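Long-range contacts in multicopper oxidase (Uncultured bacterium, PDB 4E9X), which probably couples the one-electron oxidation of substrates to the reduction of dioxygen to water at its copper centres, as other multicopper oxidases do: residues 2-8 with 43-49; 29-33 with 309-315; 113-117 with 146-152; 205-209 with 240-245. One frame throughout, in Å; residues are numbered along the deposited sequence. Where two conformers were deposited one is given.

Interaction 1. Residues 2-8 with 43-49; sequences AEREFDM and DDVIVNV
Strands 3-8 and 44-49 run parallel, their short axes 4.6 Å apart at closest and 16° from alignment, and are joined by an unbroken series of backbone hydrogen bonds from Asp-44 N to Ala-2 O through Met-8 N to Asn-48 O. Asp-43, just ahead of the second strand, shares its carboxylate among several donors: OD1 takes the backbone N of Ala-2 at 3.0 Å, and OD2, which also accepts from Gln-40 N, forms a salt bridge with Arg-4 NE at 2.8 Å. NE points at OD2 within its own guanidinium plane but meets the carboxylate from above, the two planes being 57° apart, and a water links Arg-4 NH2 to OD1. Replacing Asp-43 by an alanine is likely to leave the Arg-4 guanidinium without its carboxylate mate and Ala-2 N without its acceptor on OD1. On the face carrying Glu-5 and Asp-7, Asn-48 CG sits beside its backbone N (chi1 -52°), which brings ND2 2.9 Å from Glu-5 OE2, on the anti lone pair, and 2.9 Å from Asp-7 OD1; the amide rotation is thereby fixed, with Asn-48 OD1 also bonded to Thr-90. Ile-46 CD1 reaches the carboxylate end of Glu-3, 3.5 Å from its CD. On the other face, the edge of the Phe-6 ring meets Val-47, CD2 to CG2 4.3 Å. This pairing belongs to the mixed sheet of the first cupredoxin-like domain. Strand 88-94 continues it antiparallel beyond 44-49, Lys-94 forming a salt bridge with Asp-44, while strands 36-40 and 306-308 pack against Arg-4, Phe-6 and Met-8.

Interaction 2. Residues 29-33 with 309-315; sequences NGQVP and DHDGFKG
Gln-31 and Lys-314 form a single backbone bridge between two loops, their CA atoms 4.0 Å apart, which fastens the C-terminal tail onto the first cupredoxin-like domain. The backbone bonds on either side of this pair are Gly-315 N to Gly-30 O and Val-32 N to Phe-313 O, each 3.0 Å long. Among side-chain hydrogen bonds, Asn-29 ND2 reaches the syn lone pair of Asp-309 OD1 at 2.9 Å, nearly straight and in the plane of its own amide although the carboxylate is turned 70° from it. The Gln-31 amide is held at both ends: OE1 accepts from His-310 N at 2.9 Å, while NE2 donates to Pro-33 O. Its CG sits between the backbone N and the carbonyl carbon (chi1 53°), and the chain then extends to bring NE2 to the edge of the Phe-313 ring. A water joins Asn-29 O, Gln-31 OE1 and Lys-314 NZ. The apolar part centres on the Phe-313 ring, sandwiched with His-310 CD2 over one face and Pro-33 CD over the other; Tyr-297 meets the same ring edge-to-face. In the CH-pi contact, Pro-33 CD stands 3.6 Å from the Phe-313 ring centroid, 9° off the ring normal.

Interaction 3. Residues 113-117 with 146-152; sequences VGVRG and TWESAVA
Val-151 O is gripped by two nitrogens of Arg-116, NH1 at 3.0 Å and NH2 at 2.9 Å, a forked end-on bond. The contact joins the end of helix 109-115, in the first cupredoxin-like domain, to the end of strand 138-147 and the short 3-10 turn that follows it in the second. The oxygen lies close to the guanidinium plane, 6° out, and both nitrogens approach from the same face of its carbonyl plane. Arg-116 turns sharply at its second torsion (chi2 -64°), which brings the guanidinium round to Val-151 with one face against Val-115 CG2. Glu-111 forms a salt bridge with NE, and NH1 and NH2 also reach the backbone oxygens of Lys-24 and Glu-157. A leucine in place of Arg-116 would probably leave Val-151 O without these two donors and the Glu-111 carboxylate without its positive mate. The Val-115 side chain packs against both Glu-148 and Val-151: CG1 touches Glu-148 CD at 3.8 Å, the two side chains crossing at about a right angle, and CG2 meets Val-151 CG2 at 4.2 Å. Glu-148 OE1 accepts a hydrogen bond from Gly-159 N. A water donates to Gly-114 O and accepts from Thr-146 N. The indole of Trp-147 lies against the backbone of Val-115, whose buried carbonyl oxygen has no polar partner; the ring atom closest to Val-115 O is CZ3, at 3.3 Å.

Interaction 4. Residues 205-209 with 240-245; sequences SHGHD and IIEADN. With CU (copper (II) ion), chain F.
Asn-245 swings its amide toward Gly-207 with CG anti to the backbone N (chi1 -178°), while His-208, its CG beside the backbone N (chi1 -56°), lays its ring against Ile-241. The first torsion sets up the hydrogen bond from Asn-245 ND2 to Gly-207 O, 2.9 Å and 165°, in the carbonyl plane on a lone pair and in the plane of the amide. ND2 also donates to His-65 O of the third subunit. Ile-241 CG2 comes within 3.6 Å of His-208 CD2, the side chains crossing at about a right angle, and Glu-242 O lies at the ring edge. The ring's rotation is fixed from both nitrogens: ND1 donates to His-206 O at 2.8 Å, on a lone pair, and NE2 bonds Tyr-275 OH. Ser-205 OG gives a hydrogen bond to His-208 O, across the ends of the type II turn 205-208. That turn carries His-206, whose NE2 binds a copper (II) ion at 1.9 Å, with His-252 and His-106 of the third subunit among its other ligands, so the copper lies between subunits. His-206 also lines the dioxygen pocket with His-204, His-252 and His-254. His-208 is thus second-shell, bonded to a copper ligand's backbone. A water bridges Asp-209 O and Glu-242 N. The turn joins strands 201-205 and 210-215, and strand 236-243 lies between 187-195 and 210-215 in the sheet of the second cupredoxin-like domain.

From the N terminus, interaction 1 closes the first loop, pairing the opening strand with 43-49. Residues 29-33 lie inside that loop but pair with 309-315, so interaction 2 crosses interaction 1, and the two touch where Met-8 CG meets Asn-29 OD1. Interaction 2 brings the tail back to the first domain and closes a loop of 275 residues within which interactions 3 and 4 are nested in series. Interaction 3 joins the first domain to the second and touches interaction 2 through Val-32 and Gly-117. Interaction 4, within the second domain, lies about 36 Å from interaction 1, centre to centre, across the chain's middle, and reaches the same sheet as interaction 3.

Interaction 1. Residues 2-8 with 43-49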
loop_
_atom_site.group_PDB
_atom_site.type_symbol
_atom_site.label_atom_id
_atom_site.label_comp_id
_atom_site.label_asym_id
_atom_site.label_seq_id
_atom_site.Cartn_x
_atom_site.Cartn_y
_atom_site.Cartn_z
ATOM N N ALA A 2 25.763 13.358 24.394
ATOM C CA ALA A 2 26.536 14.555 24.047
ATOM C C ALA A 2 25.620 15.648 23.518
ATOM O O ALA A 2 24.596 15.306 22.876
ATOM C CB ALA A 2 27.638 14.279 23.025
ATOM N N GLU A 3 25.997 16.908 23.706
ATOM C CA GLU A 3 25.259 17.983 23.007
ATOM C C GLU A 3 25.817 18.185 21.599
ATOM O O GLU A 3 27.024 18.413 21.388
ATOM C CB GLU A 3 25.342 19.273 23.820
ATOM C CG GLU A 3 24.554 20.427 23.255
ATOM C CD GLU A 3 24.782 21.740 24.030
ATOM O OE1 GLU A 3 25.329 22.693 23.456
ATOM O OE2 GLU A 3 24.395 21.806 25.215
ATOM N N ARG A 4 24.930 18.134 20.592
ATOM C CA ARG A 4 25.304 18.256 19.185
ATOM C C ARG A 4 24.458 19.358 18.573
ATOM O O ARG A 4 23.256 19.215 18.511
ATOM C CB ARG A 4 25.169 16.926 18.441
ATOM C CG ARG A 4 25.964 15.813 19.115
ATOM C CD ARG A 4 26.123 14.648 18.161
ATOM N NE ARG A 4 26.810 13.553 18.875
ATOM C CZ ARG A 4 28.152 13.474 18.850
ATOM N NH1 ARG A 4 28.902 14.357 18.194
ATOM N NH2 ARG A 4 28.759 12.495 19.492
ATOM N N GLU A 5 25.146 20.409 18.178
ATOM C CA GLU A 5 24.499 21.604 17.650
ATOM C C GLU A 5 24.872 21.812 16.187
ATOM O O GLU A 5 26.059 21.777 15.856
ATOM C CB GLU A 5 24.970 22.826 18.483
ATOM C CG GLU A 5 24.340 24.107 17.985
ATOM C CD GLU A 5 24.456 25.246 18.960
ATOM O OE1 GLU A 5 25.044 25.044 20.050
ATOM O OE2 GLU A 5 23.962 26.367 18.685
ATOM N N PHE A 6 23.868 22.057 15.361
ATOM C CA PHE A 6 23.981 22.178 13.931
ATOM C C PHE A 6 23.374 23.454 13.411
ATOM O O PHE A 6 22.365 23.870 13.972
ATOM C CB PHE A 6 23.261 20.988 13.246
ATOM C CG PHE A 6 23.816 19.665 13.772
ATOM C CD1 PHE A 6 25.158 19.337 13.686
ATOM C CD2 PHE A 6 22.988 18.740 14.342
ATOM C CE1 PHE A 6 25.666 18.145 14.131
ATOM C CE2 PHE A 6 23.490 17.535 14.823
ATOM C CZ PHE A 6 24.851 17.215 14.737
ATOM N N ASP A 7 23.954 24.017 12.360
ATOM C CA ASP A 7 23.392 25.221 11.760
ATOM C C ASP A 7 22.887 24.826 10.357
ATOM O O ASP A 7 23.678 24.305 9.561
ATOM C CB ASP A 7 24.397 26.356 11.653
ATOM C CG ASP A 7 24.791 26.954 12.979
ATOM O OD1 ASP A 7 23.900 27.251 13.831
ATOM O OD2 ASP A 7 26.002 27.201 13.268
ATOM N N MET A 8 21.594 25.008 10.104
ATOM C CA MET A 8 21.070 24.598 8.809
ATOM C C MET A 8 20.443 25.807 8.124
ATOM O O MET A 8 19.983 26.722 8.819
ATOM C CB MET A 8 20.066 23.455 8.954
ATOM C CG MET A 8 19.555 22.859 7.637
ATOM S SD MET A 8 18.394 21.491 8.020
ATOM C CE MET A 8 19.100 21.179 9.649
ATOM N N ASP A 43 21.652 11.697 22.692
ATOM C CA ASP A 43 22.275 12.991 22.473
ATOM C C ASP A 43 21.224 14.082 22.585
ATOM O O ASP A 43 20.020 13.911 22.306
ATOM C CB ASP A 43 22.950 13.070 21.111
ATOM C CG ASP A 43 24.243 12.271 20.996
ATOM O OD1 ASP A 43 24.852 11.846 21.995
ATOM O OD2 ASP A 43 24.668 12.089 19.837
ATOM N N ASP A 44 21.720 15.259 23.028
ATOM C CA ASP A 44 20.920 16.459 23.006
ATOM C C ASP A 44 21.222 17.200 21.714
ATOM O O ASP A 44 22.348 17.643 21.523
ATOM C CB ASP A 44 21.310 17.300 24.222
ATOM C CG ASP A 44 20.952 16.526 25.488
ATOM O OD1 ASP A 44 19.798 16.044 25.612
ATOM O OD2 ASP A 44 21.841 16.392 26.354
ATOM N N VAL A 45 20.212 17.335 20.862
ATOM C CA VAL A 45 20.379 17.950 19.543
ATOM C C VAL A 45 19.848 19.374 19.577
ATOM O O VAL A 45 18.765 19.639 20.108
ATOM C CB VAL A 45 19.637 17.099 18.501
ATOM C CG1 VAL A 45 19.822 17.707 17.115
ATOM C CG2 VAL A 45 20.178 15.696 18.532
ATOM N N ILE A 46 20.631 20.264 18.965
ATOM C CA ILE A 46 20.224 21.642 18.759
ATOM C C ILE A 46 20.366 21.962 17.293
ATOM O O ILE A 46 21.454 21.753 16.734
ATOM C CB ILE A 46 21.111 22.576 19.622
ATOM C CG1 ILE A 46 21.071 22.242 21.123
ATOM C CG2 ILE A 46 20.733 24.029 19.370
ATOM C CD1 ILE A 46 22.194 22.908 21.915
ATOM N N VAL A 47 19.311 22.417 16.636
ATOM C CA VAL A 47 19.410 22.764 15.217
ATOM C C VAL A 47 18.938 24.216 15.055
ATOM O O VAL A 47 17.762 24.552 15.347
ATOM C CB VAL A 47 18.556 21.828 14.353
ATOM C CG1 VAL A 47 18.771 22.226 12.881
ATOM C CG2 VAL A 47 18.962 20.373 14.497
ATOM N N ASN A 48 19.851 25.092 14.582
ATOM C CA ASN A 48 19.522 26.491 14.346
ATOM C C ASN A 48 19.214 26.634 12.854
ATOM O O ASN A 48 20.122 26.352 12.047
ATOM C CB ASN A 48 20.683 27.417 14.728
ATOM C CG ASN A 48 21.192 27.169 16.149
ATOM O OD1 ASN A 48 20.409 27.298 17.077
ATOM N ND2 ASN A 48 22.466 26.820 16.300
ATOM N N VAL A 49 18.000 27.009 12.530
ATOM C CA VAL A 49 17.548 27.026 11.149
ATOM C C VAL A 49 17.396 28.477 10.653
ATOM O O VAL A 49 16.671 29.241 11.315
ATOM C CB VAL A 49 16.191 26.305 11.038
ATOM C CG1 VAL A 49 15.724 26.340 9.595
ATOM C CG2 VAL A 49 16.231 24.881 11.572
HETATM O O HOH W 1 23.369 13.803 25.903
HETATM O O HOH W 2 27.291 10.935 21.498
#

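Interaction 2. Residues 29-33 with 309-315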
loop_
_atom_site.group_PDB
_atom_site.type_symbol
_atom_site.label_atom_id
_atom_site.label_comp_id
_atom_site.label_asym_id
_atom_site.label_seq_id
_atom_site.Cartn_x
_atom_site.Cartn_y
_atom_site.Cartn_z
ATOM N N ASN A 29 20.208 23.318 3.271
ATOM C CA ASN A 29 21.594 23.579 2.906
ATOM C C ASN A 29 21.736 23.511 1.395
ATOM O O ASN A 29 22.822 23.149 0.882
ATOM C CB ASN A 29 22.555 22.625 3.610
ATOM C CG ASN A 29 22.716 22.932 5.083
ATOM O OD1 ASN A 29 22.044 23.813 5.623
ATOM N ND2 ASN A 29 23.618 22.219 5.745
ATOM N N GLY A 30 20.719 23.874 0.635
ATOM C CA GLY A 30 20.842 23.940 -0.801
ATOM C C GLY A 30 20.997 22.593 -1.482
ATOM O O GLY A 30 21.518 22.509 -2.582
ATOM N N GLN A 31 20.486 21.506 -0.851
ATOM C CA GLN A 31 20.638 20.195 -1.493
ATOM C C GLN A 31 19.353 19.380 -1.242
ATOM O O GLN A 31 18.636 19.636 -0.262
ATOM C CB GLN A 31 21.846 19.440 -0.938
ATOM C CG GLN A 31 21.869 19.309 0.610
ATOM C CD GLN A 31 23.001 18.375 1.018
ATOM O OE1 GLN A 31 24.168 18.796 1.070
ATOM N NE2 GLN A 31 22.667 17.130 1.311
ATOM N N VAL A 32 19.124 18.384 -2.116
ATOM C CA VAL A 32 18.029 17.436 -1.975
ATOM C C VAL A 32 18.603 16.045 -2.286
ATOM O O VAL A 32 19.145 15.926 -3.401
ATOM C CB VAL A 32 16.834 17.686 -2.864
ATOM C CG1 VAL A 32 15.745 16.664 -2.540
ATOM C CG2 VAL A 32 16.300 19.137 -2.649
ATOM N N PRO A 33 18.557 15.027 -1.429
ATOM C CA PRO A 33 18.101 15.063 -0.040
ATOM C C PRO A 33 18.881 16.100 0.799
ATOM O O PRO A 33 20.002 16.515 0.439
ATOM C CB PRO A 33 18.531 13.688 0.458
ATOM C CG PRO A 33 18.593 12.783 -0.755
ATOM C CD PRO A 33 19.040 13.694 -1.866
ATOM N N ASP A 309 26.797 17.452 4.628
ATOM C CA ASP A 309 26.336 17.850 3.293
ATOM C C ASP A 309 26.896 16.884 2.250
ATOM O O ASP A 309 27.817 16.095 2.532
ATOM C CB ASP A 309 26.748 19.267 2.900
ATOM C CG ASP A 309 26.076 20.387 3.667
ATOM O OD1 ASP A 309 25.269 20.140 4.559
ATOM O OD2 ASP A 309 26.428 21.574 3.383
ATOM N N HIS A 310 26.338 16.931 1.054
ATOM C CA HIS A 310 26.893 16.126 -0.009
ATOM C C HIS A 310 26.726 16.898 -1.318
ATOM O O HIS A 310 25.598 17.241 -1.739
ATOM C CB HIS A 310 26.217 14.758 -0.123
ATOM C CG HIS A 310 26.738 13.972 -1.303
ATOM N ND1 HIS A 310 28.095 13.900 -1.568
ATOM C CD2 HIS A 310 26.062 13.231 -2.208
ATOM C CE1 HIS A 310 28.226 13.123 -2.654
ATOM N NE2 HIS A 310 27.024 12.727 -3.066
ATOM N N ASP A 311 27.871 17.165 -1.986
ATOM C CA ASP A 311 27.766 17.994 -3.175
ATOM C C ASP A 311 27.074 17.286 -4.318
ATOM O O ASP A 311 26.554 17.959 -5.196
ATOM C CB ASP A 311 29.144 18.517 -3.624
ATOM C CG ASP A 311 30.214 17.475 -3.804
ATOM O OD1 ASP A 311 29.867 16.276 -3.990
ATOM O OD2 ASP A 311 31.418 17.831 -3.688
ATOM N N GLY A 312 26.961 15.953 -4.345
ATOM C CA GLY A 312 26.200 15.296 -5.426
ATOM C C GLY A 312 24.733 15.611 -5.328
ATOM O O GLY A 312 24.000 15.361 -6.285
ATOM N N PHE A 313 24.280 16.132 -4.182
ATOM C CA PHE A 313 22.851 16.460 -4.000
ATOM C C PHE A 313 22.606 17.954 -4.104
ATOM O O PHE A 313 21.443 18.389 -3.986
ATOM C CB PHE A 313 22.416 16.016 -2.598
ATOM C CG PHE A 313 22.512 14.508 -2.367
ATOM C CD1 PHE A 313 22.423 13.605 -3.394
ATOM C CD2 PHE A 313 22.645 14.058 -1.063
ATOM C CE1 PHE A 313 22.460 12.252 -3.081
ATOM C CE2 PHE A 313 22.693 12.696 -0.755
ATOM C CZ PHE A 313 22.574 11.766 -1.800
ATOM N N LYS A 314 23.631 18.776 -4.294
ATOM C CA LYS A 314 23.445 20.229 -4.318
ATOM C C LYS A 314 22.813 20.767 -5.601
ATOM O O LYS A 314 23.107 20.257 -6.694
ATOM C CB LYS A 314 24.811 20.933 -4.163
ATOM C CG LYS A 314 25.291 20.834 -2.702
ATOM C CD LYS A 314 26.720 21.379 -2.731
ATOM C CE LYS A 314 27.441 21.369 -1.433
ATOM N NZ LYS A 314 26.886 22.491 -0.659
ATOM N N GLY A 315 21.933 21.778 -5.441
ATOM C CA GLY A 315 21.347 22.415 -6.628
ATOM C C GLY A 315 22.075 23.730 -6.891
ATOM O O GLY A 315 23.020 24.148 -6.211
HETATM O O HOH W 3 24.774 21.291 0.566
HETATM O O HOH W 4 23.491 24.191 -3.689
#

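Interaction 3. Residues 113-117 with 146-152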
loop_
_atom_site.group_PDB
_atom_site.type_symbol
_atom_site.label_atom_id
_atom_site.label_comp_id
_atom_site.label_asym_id
_atom_site.label_seq_id
_atom_site.Cartn_x
_atom_site.Cartn_y
_atom_site.Cartn_z
ATOM N N VAL A 113 6.883 19.148 0.751
ATOM C CA VAL A 113 7.411 17.805 0.916
ATOM C C VAL A 113 7.140 17.015 -0.348
ATOM O O VAL A 113 8.002 16.254 -0.801
ATOM C CB VAL A 113 6.857 17.089 2.169
ATOM C CG1 VAL A 113 7.416 15.689 2.286
ATOM C CG2 VAL A 113 7.196 17.940 3.407
ATOM N N GLY A 114 5.993 17.211 -0.978
ATOM C CA GLY A 114 5.650 16.389 -2.161
ATOM C C GLY A 114 6.543 16.684 -3.368
ATOM O O GLY A 114 6.942 15.723 -4.067
ATOM N N VAL A 115 6.848 17.970 -3.637
ATOM C CA VAL A 115 7.663 18.286 -4.859
ATOM C C VAL A 115 8.786 19.261 -4.610
ATOM O O VAL A 115 9.475 19.505 -5.614
ATOM C CB VAL A 115 6.801 18.766 -6.040
ATOM C CG1 VAL A 115 5.764 17.672 -6.414
ATOM C CG2 VAL A 115 6.041 20.088 -5.806
ATOM N N ARG A 116 9.022 19.819 -3.408
ATOM C CA ARG A 116 10.081 20.812 -3.282
ATOM C C ARG A 116 11.259 20.297 -2.476
ATOM O O ARG A 116 12.142 21.073 -2.120
ATOM C CB ARG A 116 9.556 22.127 -2.685
ATOM C CG ARG A 116 8.454 22.769 -3.512
ATOM C CD ARG A 116 8.885 23.225 -4.913
ATOM N NE ARG A 116 7.628 23.606 -5.619
ATOM C CZ ARG A 116 7.542 23.638 -6.932
ATOM N NH1 ARG A 116 8.596 23.419 -7.752
ATOM N NH2 ARG A 116 6.354 23.915 -7.488
ATOM N N GLY A 117 11.333 18.991 -2.258
ATOM C CA GLY A 117 12.537 18.380 -1.756
ATOM C C GLY A 117 12.874 18.718 -0.321
ATOM O O GLY A 117 14.015 18.565 0.085
ATOM N N THR A 146 8.383 11.638 -5.675
ATOM C CA THR A 146 7.810 11.831 -7.007
ATOM C C THR A 146 7.804 13.310 -7.374
ATOM O O THR A 146 7.927 14.185 -6.512
ATOM C CB THR A 146 6.368 11.256 -7.150
ATOM O OG1 THR A 146 5.459 12.127 -6.479
ATOM C CG2 THR A 146 6.304 9.860 -6.538
ATOM N N TRP A 147 7.622 13.603 -8.657
ATOM C CA TRP A 147 7.778 14.967 -9.158
ATOM C C TRP A 147 6.685 15.226 -10.197
ATOM O O TRP A 147 6.336 14.341 -10.948
ATOM C CB TRP A 147 9.126 15.205 -9.833
ATOM C CG TRP A 147 10.267 14.796 -8.919
ATOM C CD1 TRP A 147 10.775 13.518 -8.810
ATOM C CD2 TRP A 147 10.984 15.601 -8.002
ATOM N NE1 TRP A 147 11.798 13.496 -7.861
ATOM C CE2 TRP A 147 11.936 14.764 -7.358
ATOM C CE3 TRP A 147 10.895 16.972 -7.657
ATOM C CZ2 TRP A 147 12.824 15.253 -6.384
ATOM C CZ3 TRP A 147 11.797 17.408 -6.683
ATOM C CH2 TRP A 147 12.745 16.580 -6.053
ATOM N N GLU A 148 6.207 16.470 -10.227
ATOM C CA GLU A 148 5.159 16.880 -11.178
ATOM C C GLU A 148 5.760 17.882 -12.146
ATOM O O GLU A 148 5.982 19.038 -11.769
ATOM C CB GLU A 148 4.014 17.547 -10.409
ATOM C CG GLU A 148 3.389 16.551 -9.431
ATOM C CD GLU A 148 2.563 17.173 -8.345
ATOM O OE1 GLU A 148 2.401 18.414 -8.427
ATOM O OE2 GLU A 148 2.072 16.525 -7.414
ATOM N N SER A 149 6.077 17.493 -13.371
ATOM C CA SER A 149 6.834 18.389 -14.241
ATOM C C SER A 149 6.106 19.697 -14.528
ATOM O O SER A 149 6.807 20.701 -14.784
ATOM C CB SER A 149 7.190 17.681 -15.569
ATOM O OG SER A 149 6.047 17.437 -16.356
ATOM N N ALA A 150 4.777 19.714 -14.482
ATOM C CA ALA A 150 4.106 20.978 -14.818
ATOM C C ALA A 150 4.436 22.112 -13.865
ATOM O O ALA A 150 4.254 23.283 -14.202
ATOM C CB ALA A 150 2.597 20.775 -14.818
ATOM N N VAL A 151 4.838 21.748 -12.652
ATOM C CA VAL A 151 5.131 22.828 -11.678
ATOM C C VAL A 151 6.604 22.910 -11.360
ATOM O O VAL A 151 6.986 23.503 -10.322
ATOM C CB VAL A 151 4.288 22.661 -10.398
ATOM C CG1 VAL A 151 2.832 22.702 -10.857
ATOM C CG2 VAL A 151 4.621 21.394 -9.585
ATOM N N ALA A 152 7.458 22.362 -12.212
ATOM C CA ALA A 152 8.890 22.401 -11.931
ATOM C C ALA A 152 9.429 23.797 -11.701
ATOM O O ALA A 152 10.382 23.997 -10.920
ATOM C CB ALA A 152 9.665 21.740 -13.093
HETATM O O HOH W 5 6.432 13.068 -3.961
HETATM O O HOH W 6 4.877 14.712 -6.678
#

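Interaction 4. Residues 205-209 with 240-245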
loop_
_atom_site.group_PDB
_atom_site.type_symbol
_atom_site.label_atom_id
_atom_site.label_comp_id
_atom_site.label_asym_id
_atom_site.label_seq_id
_atom_site.Cartn_x
_atom_site.Cartn_y
_atom_site.Cartn_z
ATOM N N SER A 205 14.693 -6.050 -5.011
ATOM C CA SER A 205 16.112 -6.346 -5.266
ATOM C C SER A 205 16.236 -7.603 -6.127
ATOM O O SER A 205 15.901 -8.704 -5.681
ATOM C CB SER A 205 16.865 -6.561 -3.975
ATOM O OG SER A 205 16.214 -7.507 -3.126
ATOM N N HIS A 206 16.781 -7.504 -7.338
ATOM C CA HIS A 206 17.111 -8.724 -8.077
ATOM C C HIS A 206 18.298 -9.423 -7.371
ATOM O O HIS A 206 19.124 -8.780 -6.712
ATOM C CB HIS A 206 17.508 -8.406 -9.519
ATOM C CG HIS A 206 16.387 -7.916 -10.400
ATOM N ND1 HIS A 206 16.352 -8.307 -11.737
ATOM C CD2 HIS A 206 15.311 -7.161 -10.221
ATOM C CE1 HIS A 206 15.267 -7.722 -12.334
ATOM N NE2 HIS A 206 14.613 -7.032 -11.391
ATOM N N GLY A 207 18.333 -10.734 -7.567
ATOM C CA GLY A 207 19.511 -11.512 -7.155
ATOM C C GLY A 207 19.596 -11.845 -5.699
ATOM O O GLY A 207 20.541 -12.560 -5.277
ATOM N N HIS A 208 18.710 -11.278 -4.854
ATOM C CA HIS A 208 18.858 -11.322 -3.395
ATOM C C HIS A 208 17.494 -11.188 -2.756
ATOM O O HIS A 208 16.610 -10.510 -3.234
ATOM C CB HIS A 208 19.651 -10.085 -2.891
ATOM C CG HIS A 208 21.010 -9.905 -3.532
ATOM N ND1 HIS A 208 21.133 -9.402 -4.817
ATOM C CD2 HIS A 208 22.278 -10.198 -3.097
ATOM C CE1 HIS A 208 22.428 -9.410 -5.132
ATOM N NE2 HIS A 208 23.126 -9.865 -4.107
ATOM N N ASP A 209 17.339 -11.844 -1.596
ATOM C CA ASP A 209 16.265 -11.473 -0.677
ATOM C C ASP A 209 16.779 -10.434 0.319
ATOM O O ASP A 209 17.961 -10.345 0.604
ATOM C CB ASP A 209 15.792 -12.740 0.054
ATOM C CG ASP A 209 15.059 -13.646 -0.910
ATOM O OD1 ASP A 209 14.151 -13.135 -1.625
ATOM O OD2 ASP A 209 15.378 -14.833 -0.955
ATOM N N ILE A 240 18.439 -5.939 5.539
ATOM C CA ILE A 240 19.807 -6.436 5.336
ATOM C C ILE A 240 19.820 -7.279 4.072
ATOM O O ILE A 240 18.977 -8.173 3.893
ATOM C CB ILE A 240 20.246 -7.314 6.547
ATOM C CG1 ILE A 240 20.282 -6.508 7.861
ATOM C CG2 ILE A 240 21.581 -7.970 6.255
ATOM C CD1 ILE A 240 21.388 -5.458 7.847
ATOM N N ILE A 241 20.813 -7.012 3.224
ATOM C CA ILE A 241 21.139 -7.900 2.108
ATOM C C ILE A 241 22.518 -8.485 2.372
ATOM O O ILE A 241 23.472 -7.740 2.612
ATOM C CB ILE A 241 21.111 -7.178 0.749
ATOM C CG1 ILE A 241 19.655 -6.839 0.382
ATOM C CG2 ILE A 241 21.800 -8.039 -0.316
ATOM C CD1 ILE A 241 19.497 -6.056 -0.907
ATOM N N GLU A 242 22.629 -9.810 2.319
ATOM C CA GLU A 242 23.924 -10.496 2.290
ATOM C C GLU A 242 24.434 -10.464 0.871
ATOM O O GLU A 242 23.796 -11.084 0.000
ATOM C CB GLU A 242 23.806 -11.961 2.797
ATOM C CG GLU A 242 23.142 -12.109 4.168
ATOM C CD GLU A 242 24.078 -11.821 5.332
ATOM O OE1 GLU A 242 25.322 -11.832 5.168
ATOM O OE2 GLU A 242 23.544 -11.611 6.433
ATOM N N ALA A 243 25.543 -9.770 0.620
ATOM C CA ALA A 243 26.058 -9.713 -0.767
ATOM C C ALA A 243 26.913 -10.900 -1.095
ATOM O O ALA A 243 28.129 -10.847 -1.122
ATOM C CB ALA A 243 26.856 -8.403 -0.944
ATOM N N ASP A 244 26.243 -12.008 -1.340
ATOM C CA ASP A 244 27.001 -13.250 -1.499
ATOM C C ASP A 244 26.726 -13.841 -2.876
ATOM O O ASP A 244 26.959 -15.032 -3.127
ATOM C CB ASP A 244 26.642 -14.207 -0.396
ATOM C CG ASP A 244 25.167 -14.580 -0.348
ATOM O OD1 ASP A 244 24.354 -14.214 -1.231
ATOM O OD2 ASP A 244 24.857 -15.303 0.646
ATOM N N ASN A 245 26.283 -13.026 -3.828
ATOM C CA ASN A 245 25.880 -13.536 -5.142
ATOM C C ASN A 245 26.352 -12.614 -6.237
ATOM O O ASN A 245 25.609 -11.774 -6.755
ATOM C CB ASN A 245 24.356 -13.608 -5.179
ATOM C CG ASN A 245 23.886 -14.179 -6.516
ATOM O OD1 ASN A 245 24.667 -14.794 -7.292
ATOM N ND2 ASN A 245 22.588 -13.997 -6.796
HETATM CU CU CU F . 13.177 -5.936 -12.085
HETATM O O HOH W 7 20.258 -11.414 1.772
#